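Local coordinates for protein peptidyl tryptophan dihydroxylase (Pseudomonas putida, PDB 7CTQ) that probably dihydroxylates a peptidyl tryptophan as an FAD-dependent monooxygenase, a step essential for biogenesis of the cysteine tryptophylquinone cofactor, at residues A13-A18 / L89-F94; T20-R25 / V57-A62; A42-S47 / N273-S278; A97-L102 / V107-G112. All blocks are in the same frame, centred on the assembly; numbering follows the deposited sequence.

Contact 1. Residues A13-A18 / L89-F94; sequences AGPAGA and LDRQRF. With FAD (flavin-adenine dinucleotide), chain C.
Arg91 and Phe94, from the start of helix 91-104, meet Pro15 in the glycine-rich turn of a Rossmann-type FAD-binding motif, where helix 15-27 begins and Ala16 N gives a hydrogen bond to FAD O2P. Leu89, still in the strand, lays CD2 on one face of the Phe94 ring, toward its rim. Asp90 is the N-cap of the helix and takes the backbone N-H of Gln92 on OD1 (N to OD1 3.0 Å), reached from above the carboxylate plane. Arg91 sends its chain, bent at chi2 and chi3, across to the cofactor: NH1 donates to FAD O4' at 2.9 Å, nearly straight at 169°, and NH2 donates at 2.9 Å to FAD O1A, an oxygen at the guanidinium edge and in its plane. The cation thus spans ribityl chain and diphosphate, and NH2 also comes within 3.6 Å of Pro15 CD, obliquely to the guanidinium plane. Salt bridges to Glu44 and Asp95 give the same guanidinium two acidic neighbours. Phe94, with CG anti to the backbone N (chi1 -165°), turns its ring back toward the proline, whose CG meets the ring edge in plane, 4.0 Å from Phe94 CE2.

Contact 2. Residues T20-R25 / V57-A62; sequences TAIGLR and VGLGGA
Ile22, on the side of helix 15-27 that faces the loop, reaches across to Val57, Gly58 and Leu59, which follow the end of helix 48-56. Its two branches divide the work. CG1 stands anti to the carbonyl carbon (chi1 -62°) and carries CD1 outward in an extended chain, while CG2 lies anti to the backbone N and faces the start of the loop. CD1 comes to 3.5 Å from Leu59 CD2, tighter than an ordinary carbon-carbon contact, the two side chains meeting at a slant. The same methyl rests 3.6 Å from Gly58 O, and Ile22 CG2 sits 3.9 Å from Val57 O, so the isoleucine packs partly against side chain and partly against bare backbone. That backbone belongs to a Schellman motif: Gly58, at a phi of 98°, is its C-prime residue, and the amides of Gly58 and Leu59 turn back to carbonyls of the helix's last turn. Gly58 brings CA to 7.3 Å from Ile22 CA, the nearest pair of CA atoms between 20-25 and 57-62. Leu59 points its own CB past the helix, and CD2 is the branch that touches; the residue also packs on Leu98 of helix 91-104. Farther along the loop, Ala62 N donates to Asp101 of that helix. Between 20-25 and 57-62 the contact is wholly one of dispersion and shape, with methyl groups set against carbonyl oxygens, so its hold depends on close fit, while polar bonds of this loop are found in the helix cap and to Asp101.

Contact 3. Residues A42-S47 / N273-S278; sequences AVEGVS and NGIFQS. With FAD (flavin-adenine dinucleotide), chain C.
Glu44 and Ile275 meet beside the flavin ring of FAD, one from strand 43-46 and the other from the first turn of helix 274-282. Glu44 runs extended over a face of the isoalloxazine: CB stands 3.2 Å from FAD C4, and CG and CD continue over C4X toward C10. At its end the carboxylate divides its oxygens. OE1 accepts a hydrogen bond from the ribityl hydroxyl FAD O2' at 2.8 Å, while OE2, the oxygen turned to Arg91, lies 3.2 Å from Ile275 CD1. Gly45 then reads the pyrimidine edge with its backbone alone, Gly45 N donating to FAD O4 at 2.8 Å and Gly45 O accepting from FAD N3 at 2.8 Å. Val46 turns CG1 toward Ile275 CD1 in a looser apolar touch, 4.2 Å away. Ser47, just past the strand, is the N-cap residue of helix 48-56, with OG beside the Asn273 amide. Across from the strand, Ile275 N donates almost straight (172°) to FAD O2 at 2.9 Å. With the amino end of helix 274-282 directed at this oxygen, negative charge at the N1-C2-O2 locus of reduced flavin would probably be favoured, as in many flavoproteins. Ser278 OG, in one of two modelled conformers, would accept a hydrogen bond from FAD O3'. The pyrimidine is thus held from both segments. Strand 43-46 pairs antiparallel with strand 87-90, whose Leu89 touches Ile275 and Val46, while Val50 of helix 48-56 packs on Asn273 and Ile275.

Contact 4. Residues A97-L102 / V107-G112; sequences ALRDDL and VSVVEG
Helix 91-104 folds back on strand 108-119 of the Rossmann-type sheet through a short turn, Arg99 and Leu102 meeting Val107, Val109 and Glu111. The axes of helix 97-102 and strand 108-111 approach to 8.6 Å, their directions 145° apart, roughly antiparallel. One hydrogen bond closes the turn: Val107 N donates to Leu102 O at 2.9 Å, from above the carbonyl plane. Leu102 packs through CB, which is 3.9 Å from Val109 CG2 and equally far from Val107 CB. Val109 splits its methyls, for CG1, anti to the backbone N (chi1 -170°), meets Arg99 NE at 3.8 Å. Arg99 crosses that valine at about a right angle, and its NE is buried without a hydrogen-bond partner while NH1 donates to Trp37 O. Arg99 NH2 stops 5.2 Å from Glu111 OE1, too far for a salt bridge, and OE1 instead accepts from Trp37 N; the opposite charges probably still attract. Beyond the pair, Leu102 reaches Ala18, Ala21 and Ile22 of helix 15-27, Val107 touches Val33, and strand 108-119 lies parallel to strand 31-35.

How the contacts relate
Contacts 1, 2 and 4 cluster with centres about 11 Å apart, and contact 3 lies on the flavin side, its centre about 10 Å from that of contact 1. Helix 15-27 serves contacts 1 and 2, and helix 91-104 contacts 1 and 4; contacts 2 and 4 also touch through the loop after helix 48-56. Contacts 1 and 3 share the sheet in which strands 43-46 and 87-90 are neighbours. Along the chain, contact 2 falls within the span of contact 1, contact 4 follows both and falls within that of contact 3, and contact 3 interleaves with contacts 1 and 2. Contact 1 thus holds the diphosphate and contact 3 the flavin, while contact 2 packs helix on loop and contact 4 helix on strand.

Contact 1. Residues A13-A18 / L89-F94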
# COMPACT_ATOMS: atom_id res chain seq x y z
N ALA A 13 -8.97 -1.57 -11.44
CA ALA A 13 -9.50 -2.70 -10.70
C ALA A 13 -8.39 -3.56 -10.13
O ALA A 13 -8.43 -4.79 -10.21
CB ALA A 13 -10.42 -3.55 -11.59
N GLY A 14 -7.38 -2.92 -9.55
CA GLY A 14 -6.41 -3.63 -8.76
C GLY A 14 -6.95 -3.84 -7.36
O GLY A 14 -8.12 -3.54 -7.07
N PRO A 15 -6.10 -4.33 -6.45
CA PRO A 15 -6.56 -4.54 -5.06
C PRO A 15 -7.23 -3.31 -4.45
O PRO A 15 -8.26 -3.45 -3.77
CB PRO A 15 -5.26 -4.89 -4.32
CG PRO A 15 -4.31 -5.32 -5.37
CD PRO A 15 -4.67 -4.62 -6.62
N ALA A 16 -6.69 -2.12 -4.70
CA ALA A 16 -7.19 -0.94 -4.02
C ALA A 16 -8.55 -0.49 -4.57
O ALA A 16 -9.48 -0.21 -3.80
CB ALA A 16 -6.17 0.19 -4.12
N GLY A 17 -8.66 -0.38 -5.89
CA GLY A 17 -9.95 -0.03 -6.48
C GLY A 17 -11.03 -1.05 -6.15
O GLY A 17 -12.15 -0.68 -5.77
N ALA A 18 -10.69 -2.34 -6.26
CA ALA A 18 -11.64 -3.40 -5.93
C ALA A 18 -12.09 -3.29 -4.47
O ALA A 18 -13.30 -3.34 -4.18
CB ALA A 18 -11.02 -4.76 -6.20
N LEU A 89 2.01 -14.87 -6.19
CA LEU A 89 0.74 -14.38 -6.71
C LEU A 89 0.94 -14.01 -8.17
O LEU A 89 1.77 -13.17 -8.49
CB LEU A 89 0.24 -13.17 -5.92
CG LEU A 89 -1.10 -12.69 -6.48
CD1 LEU A 89 -2.23 -13.59 -6.02
CD2 LEU A 89 -1.35 -11.25 -6.09
N ASP A 90 0.17 -14.64 -9.05
CA ASP A 90 0.26 -14.33 -10.47
C ASP A 90 -0.76 -13.24 -10.77
O ASP A 90 -1.97 -13.48 -10.78
CB ASP A 90 0.05 -15.58 -11.32
CG ASP A 90 -0.42 -15.27 -12.72
OD1 ASP A 90 0.03 -14.26 -13.30
OD2 ASP A 90 -1.24 -16.03 -13.25
N ARG A 91 -0.26 -12.02 -10.98
CA ARG A 91 -1.11 -10.85 -11.17
C ARG A 91 -1.99 -10.98 -12.40
O ARG A 91 -3.05 -10.34 -12.46
CB ARG A 91 -0.26 -9.59 -11.26
CG ARG A 91 0.47 -9.26 -9.97
CD ARG A 91 -0.52 -9.12 -8.83
NE ARG A 91 -1.54 -8.12 -9.12
CZ ARG A 91 -1.47 -6.85 -8.73
NH1 ARG A 91 -0.44 -6.44 -8.01
NH2 ARG A 91 -2.44 -6.00 -9.04
N GLN A 92 -1.58 -11.77 -13.39
CA GLN A 92 -2.45 -12.06 -14.53
C GLN A 92 -3.74 -12.74 -14.05
O GLN A 92 -4.84 -12.24 -14.28
CB GLN A 92 -1.73 -12.94 -15.55
CG GLN A 92 -0.30 -12.51 -15.86
CD GLN A 92 0.48 -13.59 -16.59
OE1 GLN A 92 1.45 -14.15 -16.06
NE2 GLN A 92 0.06 -13.90 -17.81
N ARG A 93 -3.60 -13.90 -13.38
CA ARG A 93 -4.76 -14.56 -12.79
C ARG A 93 -5.48 -13.63 -11.82
O ARG A 93 -6.71 -13.53 -11.86
CB ARG A 93 -4.34 -15.84 -12.06
CG ARG A 93 -4.54 -17.16 -12.80
CD ARG A 93 -3.71 -17.15 -14.07
NE ARG A 93 -3.30 -18.46 -14.55
CZ ARG A 93 -3.36 -18.84 -15.83
NH1 ARG A 93 -3.83 -18.01 -16.75
NH2 ARG A 93 -2.95 -20.05 -16.17
N PHE A 94 -4.73 -12.93 -10.97
CA PHE A 94 -5.31 -12.14 -9.89
C PHE A 94 -6.25 -11.06 -10.42
O PHE A 94 -7.42 -10.99 -10.04
CB PHE A 94 -4.19 -11.53 -9.06
CG PHE A 94 -4.64 -10.99 -7.74
CD1 PHE A 94 -5.22 -11.83 -6.79
CD2 PHE A 94 -4.48 -9.65 -7.43
CE1 PHE A 94 -5.62 -11.34 -5.57
CE2 PHE A 94 -4.89 -9.16 -6.20
CZ PHE A 94 -5.46 -10.00 -5.27
PA FAD C . -2.71 -1.81 -9.34
O1A FAD C . -2.65 -3.15 -8.72
O2A FAD C . -1.49 -1.48 -10.19
O5B FAD C . -4.07 -1.67 -10.10
C5B FAD C . -4.26 -0.66 -11.11
C4B FAD C . -5.25 -1.24 -12.10
O4B FAD C . -5.66 -0.20 -13.01
C3B FAD C . -4.73 -2.39 -12.96
O3B FAD C . -5.75 -3.37 -13.14
C2B FAD C . -4.33 -1.70 -14.27
O2B FAD C . -4.45 -2.54 -15.41
C1B FAD C . -5.40 -0.60 -14.34
N9A FAD C . -5.08 0.57 -15.14
C8A FAD C . -3.89 1.23 -15.27
N7A FAD C . -3.93 2.28 -16.06
C5A FAD C . -5.24 2.29 -16.51
C6A FAD C . -5.94 3.13 -17.40
N6A FAD C . -5.39 4.17 -18.02
N1A FAD C . -7.25 2.87 -17.62
C2A FAD C . -7.81 1.83 -17.00
N3A FAD C . -7.25 0.97 -16.15
C4A FAD C . -5.96 1.25 -15.94
N1 FAD C . 3.28 -6.12 -3.80
C2 FAD C . 3.26 -7.31 -3.12
O2 FAD C . 2.37 -7.58 -2.31
N3 FAD C . 4.25 -8.24 -3.34
C4 FAD C . 5.31 -8.11 -4.21
O4 FAD C . 6.13 -9.02 -4.34
C4X FAD C . 5.33 -6.85 -4.93
N5 FAD C . 6.31 -6.63 -5.77
C5X FAD C . 6.32 -5.43 -6.46
C6 FAD C . 7.36 -5.18 -7.35
C7 FAD C . 7.43 -3.98 -8.05
C7M FAD C . 8.56 -3.74 -9.02
C8 FAD C . 6.45 -3.00 -7.85
C8M FAD C . 6.49 -1.69 -8.59
C9 FAD C . 5.41 -3.24 -6.95
C9A FAD C . 5.34 -4.44 -6.26
N10 FAD C . 4.30 -4.72 -5.35
C10 FAD C . 4.27 -5.91 -4.65
C1' FAD C . 3.28 -3.71 -5.07
C2' FAD C . 1.93 -4.00 -5.71
O2' FAD C . 2.05 -4.28 -7.10
C3' FAD C . 1.04 -2.77 -5.51
O3' FAD C . 1.15 -2.37 -4.15
C4' FAD C . -0.44 -2.95 -5.83
O4' FAD C . -0.62 -3.72 -7.03
C5' FAD C . -1.14 -1.62 -5.95
O5' FAD C . -2.55 -1.85 -6.05
P FAD C . -3.47 -0.84 -6.79
O1P FAD C . -3.33 0.51 -6.07
O2P FAD C . -4.85 -1.39 -6.93
O3P FAD C . -2.78 -0.69 -8.21

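Contact 2. Residues T20-R25 / V57-A62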
# COMPACT_ATOMS: atom_id res chain seq x y z
N THR A 20 -12.10 -0.69 -2.46
CA THR A 20 -12.93 0.49 -2.24
C THR A 20 -14.35 0.29 -2.76
O THR A 20 -15.33 0.60 -2.08
CB THR A 20 -12.28 1.71 -2.90
OG1 THR A 20 -10.97 1.90 -2.35
CG2 THR A 20 -13.12 2.96 -2.69
N ALA A 21 -14.46 -0.25 -3.98
CA ALA A 21 -15.75 -0.54 -4.59
C ALA A 21 -16.62 -1.40 -3.67
O ALA A 21 -17.80 -1.10 -3.45
CB ALA A 21 -15.54 -1.24 -5.93
N ILE A 22 -16.05 -2.49 -3.14
CA ILE A 22 -16.83 -3.39 -2.30
C ILE A 22 -17.23 -2.69 -1.01
O ILE A 22 -18.36 -2.86 -0.52
CB ILE A 22 -16.05 -4.68 -2.04
CG1 ILE A 22 -15.79 -5.40 -3.36
CG2 ILE A 22 -16.81 -5.58 -1.06
CD1 ILE A 22 -15.07 -6.69 -3.23
N GLY A 23 -16.33 -1.88 -0.45
CA GLY A 23 -16.68 -1.12 0.73
C GLY A 23 -17.86 -0.20 0.49
O GLY A 23 -18.74 -0.07 1.34
N LEU A 24 -17.90 0.43 -0.68
CA LEU A 24 -19.01 1.33 -0.99
C LEU A 24 -20.32 0.55 -1.12
O LEU A 24 -21.37 0.99 -0.64
CB LEU A 24 -18.70 2.13 -2.25
CG LEU A 24 -17.55 3.12 -2.10
CD1 LEU A 24 -17.02 3.48 -3.45
CD2 LEU A 24 -18.02 4.35 -1.36
N ARG A 25 -20.26 -0.63 -1.76
CA ARG A 25 -21.41 -1.54 -1.81
C ARG A 25 -21.96 -1.83 -0.41
O ARG A 25 -23.17 -1.78 -0.19
CB ARG A 25 -21.00 -2.84 -2.50
CG ARG A 25 -20.78 -2.69 -4.00
CD ARG A 25 -22.06 -2.22 -4.68
NE ARG A 25 -23.06 -3.28 -4.72
CZ ARG A 25 -24.37 -3.08 -4.60
NH1 ARG A 25 -24.84 -1.85 -4.44
NH2 ARG A 25 -25.20 -4.12 -4.65
N VAL A 57 -11.15 -8.22 2.99
CA VAL A 57 -11.74 -7.17 2.17
C VAL A 57 -12.79 -7.72 1.21
O VAL A 57 -13.56 -6.94 0.63
CB VAL A 57 -10.66 -6.42 1.39
CG1 VAL A 57 -11.18 -5.09 0.94
CG2 VAL A 57 -9.44 -6.22 2.25
N GLY A 58 -12.84 -9.02 1.00
CA GLY A 58 -13.80 -9.60 0.09
C GLY A 58 -13.28 -9.90 -1.29
O GLY A 58 -14.09 -10.05 -2.22
N LEU A 59 -11.97 -9.99 -1.47
CA LEU A 59 -11.37 -10.40 -2.74
C LEU A 59 -10.78 -11.81 -2.67
O LEU A 59 -10.02 -12.20 -3.56
CB LEU A 59 -10.28 -9.41 -3.16
CG LEU A 59 -10.63 -7.92 -3.09
CD1 LEU A 59 -9.43 -7.05 -3.42
CD2 LEU A 59 -11.79 -7.60 -4.02
N GLY A 60 -11.11 -12.58 -1.63
CA GLY A 60 -10.52 -13.89 -1.45
C GLY A 60 -10.92 -14.92 -2.48
O GLY A 60 -10.27 -15.96 -2.59
N GLY A 61 -12.00 -14.67 -3.23
CA GLY A 61 -12.35 -15.59 -4.31
C GLY A 61 -11.37 -15.50 -5.46
O GLY A 61 -10.96 -16.52 -6.03
N ALA A 62 -10.97 -14.29 -5.81
CA ALA A 62 -9.97 -13.93 -6.80
C ALA A 62 -8.59 -14.41 -6.43
O ALA A 62 -7.61 -14.01 -7.08
CB ALA A 62 -9.95 -12.41 -6.98

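Contact 3. Residues A42-S47 / N273-S278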
# COMPACT_ATOMS: atom_id res chain seq x y z
N ALA A 42 3.33 -10.48 -14.41
CA ALA A 42 4.05 -10.16 -13.18
C ALA A 42 3.61 -11.13 -12.10
O ALA A 42 2.40 -11.33 -11.90
CB ALA A 42 3.79 -8.72 -12.74
N VAL A 43 4.56 -11.73 -11.40
CA VAL A 43 4.27 -12.53 -10.22
C VAL A 43 4.99 -11.94 -9.03
O VAL A 43 6.17 -11.57 -9.12
CB VAL A 43 4.62 -14.02 -10.42
CG1 VAL A 43 4.06 -14.51 -11.74
CG2 VAL A 43 6.12 -14.28 -10.28
N GLU A 44 4.27 -11.83 -7.92
CA GLU A 44 4.74 -11.15 -6.73
C GLU A 44 4.78 -12.13 -5.58
O GLU A 44 4.11 -13.16 -5.59
CB GLU A 44 3.81 -9.97 -6.40
CG GLU A 44 3.99 -8.79 -7.34
CD GLU A 44 2.81 -7.83 -7.33
OE1 GLU A 44 2.91 -6.77 -7.99
OE2 GLU A 44 1.79 -8.14 -6.68
N GLY A 45 5.61 -11.81 -4.59
CA GLY A 45 5.64 -12.56 -3.35
C GLY A 45 4.61 -12.02 -2.38
O GLY A 45 4.54 -10.81 -2.16
N VAL A 46 3.80 -12.91 -1.82
CA VAL A 46 2.77 -12.53 -0.87
C VAL A 46 2.96 -13.33 0.41
O VAL A 46 3.38 -14.49 0.39
CB VAL A 46 1.34 -12.73 -1.43
CG1 VAL A 46 1.04 -11.69 -2.52
CG2 VAL A 46 1.15 -14.15 -1.97
N SER A 47 2.65 -12.68 1.54
CA SER A 47 2.77 -13.31 2.85
C SER A 47 1.46 -14.01 3.21
O SER A 47 0.46 -13.96 2.48
CB SER A 47 3.15 -12.27 3.90
OG SER A 47 2.13 -11.31 4.11
N ASN A 273 5.15 -6.86 0.69
CA ASN A 273 3.88 -6.59 1.35
C ASN A 273 3.10 -5.47 0.68
O ASN A 273 2.21 -4.89 1.30
CB ASN A 273 4.10 -6.24 2.82
CG ASN A 273 3.90 -7.42 3.73
OD1 ASN A 273 2.85 -7.56 4.35
ND2 ASN A 273 4.91 -8.29 3.81
N GLY A 274 3.41 -5.15 -0.58
CA GLY A 274 2.82 -3.98 -1.21
C GLY A 274 1.31 -4.06 -1.33
O GLY A 274 0.61 -3.07 -1.11
N ILE A 275 0.79 -5.24 -1.68
CA ILE A 275 -0.65 -5.37 -1.85
C ILE A 275 -1.37 -5.07 -0.54
O ILE A 275 -2.41 -4.40 -0.53
CB ILE A 275 -1.00 -6.77 -2.39
CG1 ILE A 275 -0.62 -6.88 -3.88
CG2 ILE A 275 -2.47 -7.04 -2.23
CD1 ILE A 275 -0.52 -8.30 -4.40
N PHE A 276 -0.82 -5.55 0.57
CA PHE A 276 -1.40 -5.25 1.88
C PHE A 276 -1.36 -3.76 2.17
O PHE A 276 -2.34 -3.19 2.68
CB PHE A 276 -0.65 -6.03 2.96
CG PHE A 276 -1.11 -5.71 4.36
CD1 PHE A 276 -2.09 -6.47 4.97
CD2 PHE A 276 -0.55 -4.65 5.07
CE1 PHE A 276 -2.51 -6.18 6.27
CE2 PHE A 276 -0.97 -4.35 6.36
CZ PHE A 276 -1.95 -5.12 6.96
N GLN A 277 -0.23 -3.12 1.87
CA GLN A 277 -0.08 -1.69 2.11
C GLN A 277 -1.04 -0.88 1.24
O GLN A 277 -1.56 0.15 1.68
CB GLN A 277 1.36 -1.30 1.87
CG GLN A 277 2.29 -2.04 2.81
CD GLN A 277 3.74 -1.86 2.46
OE1 GLN A 277 4.06 -1.35 1.40
NE2 GLN A 277 4.62 -2.28 3.35
N SER A 278 -1.30 -1.35 0.02
CA SER A 278 -2.28 -0.68 -0.84
C SER A 278 -3.69 -0.87 -0.31
O SER A 278 -4.51 0.05 -0.38
CB SER A 278 -2.15 -1.19 -2.27
OG SER A 278 -0.82 -1.58 -2.53
PA FAD C . -2.71 -1.81 -9.34
O1A FAD C . -2.65 -3.15 -8.72
O2A FAD C . -1.49 -1.48 -10.19
O5B FAD C . -4.07 -1.67 -10.10
C5B FAD C . -4.26 -0.66 -11.11
C4B FAD C . -5.25 -1.24 -12.10
O4B FAD C . -5.66 -0.20 -13.01
C3B FAD C . -4.73 -2.39 -12.96
O3B FAD C . -5.75 -3.37 -13.14
C2B FAD C . -4.33 -1.70 -14.27
O2B FAD C . -4.45 -2.54 -15.41
C1B FAD C . -5.40 -0.60 -14.34
N9A FAD C . -5.08 0.57 -15.14
C8A FAD C . -3.89 1.23 -15.27
N7A FAD C . -3.93 2.28 -16.06
C5A FAD C . -5.24 2.29 -16.51
C6A FAD C . -5.94 3.13 -17.40
N6A FAD C . -5.39 4.17 -18.02
N1A FAD C . -7.25 2.87 -17.62
C2A FAD C . -7.81 1.83 -17.00
N3A FAD C . -7.25 0.97 -16.15
C4A FAD C . -5.96 1.25 -15.94
N1 FAD C . 3.28 -6.12 -3.80
C2 FAD C . 3.26 -7.31 -3.12
O2 FAD C . 2.37 -7.58 -2.31
N3 FAD C . 4.25 -8.24 -3.34
C4 FAD C . 5.31 -8.11 -4.21
O4 FAD C . 6.13 -9.02 -4.34
C4X FAD C . 5.33 -6.85 -4.93
N5 FAD C . 6.31 -6.63 -5.77
C5X FAD C . 6.32 -5.43 -6.46
C6 FAD C . 7.36 -5.18 -7.35
C7 FAD C . 7.43 -3.98 -8.05
C7M FAD C . 8.56 -3.74 -9.02
C8 FAD C . 6.45 -3.00 -7.85
C8M FAD C . 6.49 -1.69 -8.59
C9 FAD C . 5.41 -3.24 -6.95
C9A FAD C . 5.34 -4.44 -6.26
N10 FAD C . 4.30 -4.72 -5.35
C10 FAD C . 4.27 -5.91 -4.65
C1' FAD C . 3.28 -3.71 -5.07
C2' FAD C . 1.93 -4.00 -5.71
O2' FAD C . 2.05 -4.28 -7.10
C3' FAD C . 1.04 -2.77 -5.51
O3' FAD C . 1.15 -2.37 -4.15
C4' FAD C . -0.44 -2.95 -5.83
O4' FAD C . -0.62 -3.72 -7.03
C5' FAD C . -1.14 -1.62 -5.95
O5' FAD C . -2.55 -1.85 -6.05
P FAD C . -3.47 -0.84 -6.79
O1P FAD C . -3.33 0.51 -6.07
O2P FAD C . -4.85 -1.39 -6.93
O3P FAD C . -2.78 -0.69 -8.21

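Contact 4. Residues A97-L102 / V107-G112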
# COMPACT_ATOMS: atom_id res chain seq x y z
N ALA A 97 -9.19 -12.24 -12.04
CA ALA A 97 -10.08 -12.82 -11.05
C ALA A 97 -10.75 -11.78 -10.17
O ALA A 97 -11.83 -12.05 -9.63
CB ALA A 97 -9.28 -13.79 -10.19
N LEU A 98 -10.13 -10.61 -9.98
CA LEU A 98 -10.75 -9.56 -9.17
C LEU A 98 -12.10 -9.14 -9.73
O LEU A 98 -12.99 -8.76 -8.97
CB LEU A 98 -9.82 -8.34 -9.08
CG LEU A 98 -8.64 -8.42 -8.10
CD1 LEU A 98 -7.73 -7.20 -8.21
CD2 LEU A 98 -9.12 -8.61 -6.66
N ARG A 99 -12.27 -9.20 -11.05
CA ARG A 99 -13.52 -8.75 -11.65
C ARG A 99 -14.69 -9.63 -11.24
O ARG A 99 -15.82 -9.14 -11.15
CB ARG A 99 -13.38 -8.70 -13.17
CG ARG A 99 -11.95 -8.57 -13.67
CD ARG A 99 -11.31 -7.28 -13.20
NE ARG A 99 -11.38 -6.25 -14.23
CZ ARG A 99 -10.57 -6.20 -15.29
NH1 ARG A 99 -9.64 -7.13 -15.46
NH2 ARG A 99 -10.70 -5.22 -16.18
N ASP A 100 -14.45 -10.92 -11.01
CA ASP A 100 -15.52 -11.82 -10.57
C ASP A 100 -16.05 -11.40 -9.20
O ASP A 100 -17.27 -11.35 -8.99
CB ASP A 100 -15.02 -13.27 -10.51
CG ASP A 100 -14.43 -13.75 -11.82
OD1 ASP A 100 -14.56 -13.02 -12.83
OD2 ASP A 100 -13.82 -14.84 -11.84
N ASP A 101 -15.15 -11.11 -8.27
CA ASP A 101 -15.57 -10.70 -6.93
C ASP A 101 -16.33 -9.39 -6.97
O ASP A 101 -17.24 -9.18 -6.16
CB ASP A 101 -14.35 -10.58 -6.02
CG ASP A 101 -13.51 -11.84 -6.00
OD1 ASP A 101 -13.19 -12.35 -7.10
OD2 ASP A 101 -13.18 -12.32 -4.89
N LEU A 102 -15.99 -8.51 -7.91
CA LEU A 102 -16.73 -7.26 -8.04
C LEU A 102 -18.15 -7.51 -8.54
O LEU A 102 -19.13 -7.04 -7.95
CB LEU A 102 -15.97 -6.30 -8.95
CG LEU A 102 -14.66 -5.76 -8.35
CD1 LEU A 102 -13.73 -5.21 -9.43
CD2 LEU A 102 -14.93 -4.70 -7.28
N VAL A 107 -21.11 -4.96 -8.56
CA VAL A 107 -20.36 -3.85 -9.13
C VAL A 107 -20.30 -4.04 -10.64
O VAL A 107 -19.91 -5.11 -11.12
CB VAL A 107 -18.95 -3.75 -8.53
CG1 VAL A 107 -18.15 -2.64 -9.23
CG2 VAL A 107 -19.01 -3.52 -7.02
N SER A 108 -20.68 -3.00 -11.38
CA SER A 108 -20.48 -2.98 -12.83
C SER A 108 -18.99 -2.89 -13.14
O SER A 108 -18.28 -2.07 -12.56
CB SER A 108 -21.22 -1.80 -13.46
OG SER A 108 -22.45 -1.54 -12.81
N VAL A 109 -18.52 -3.73 -14.05
CA VAL A 109 -17.11 -3.76 -14.45
C VAL A 109 -17.06 -3.46 -15.94
O VAL A 109 -17.18 -4.37 -16.78
CB VAL A 109 -16.42 -5.08 -14.12
CG1 VAL A 109 -14.91 -4.97 -14.34
CG2 VAL A 109 -16.72 -5.48 -12.70
N VAL A 110 -16.88 -2.19 -16.29
CA VAL A 110 -16.77 -1.75 -17.67
C VAL A 110 -15.30 -1.86 -18.07
O VAL A 110 -14.47 -1.05 -17.65
CB VAL A 110 -17.28 -0.31 -17.84
CG1 VAL A 110 -16.98 0.20 -19.24
CG2 VAL A 110 -18.77 -0.23 -17.51
N GLU A 111 -14.97 -2.88 -18.87
CA GLU A 111 -13.61 -2.99 -19.37
C GLU A 111 -13.32 -1.82 -20.30
O GLU A 111 -14.21 -1.27 -20.94
CB GLU A 111 -13.40 -4.33 -20.08
CG GLU A 111 -11.93 -4.80 -20.14
CD GLU A 111 -11.11 -4.14 -21.24
OE1 GLU A 111 -9.89 -4.40 -21.29
OE2 GLU A 111 -11.67 -3.40 -22.07
N GLY A 112 -12.06 -1.41 -20.32
CA GLY A 112 -11.60 -0.36 -21.21
C GLY A 112 -10.52 0.52 -20.61
O GLY A 112 -10.48 0.76 -19.41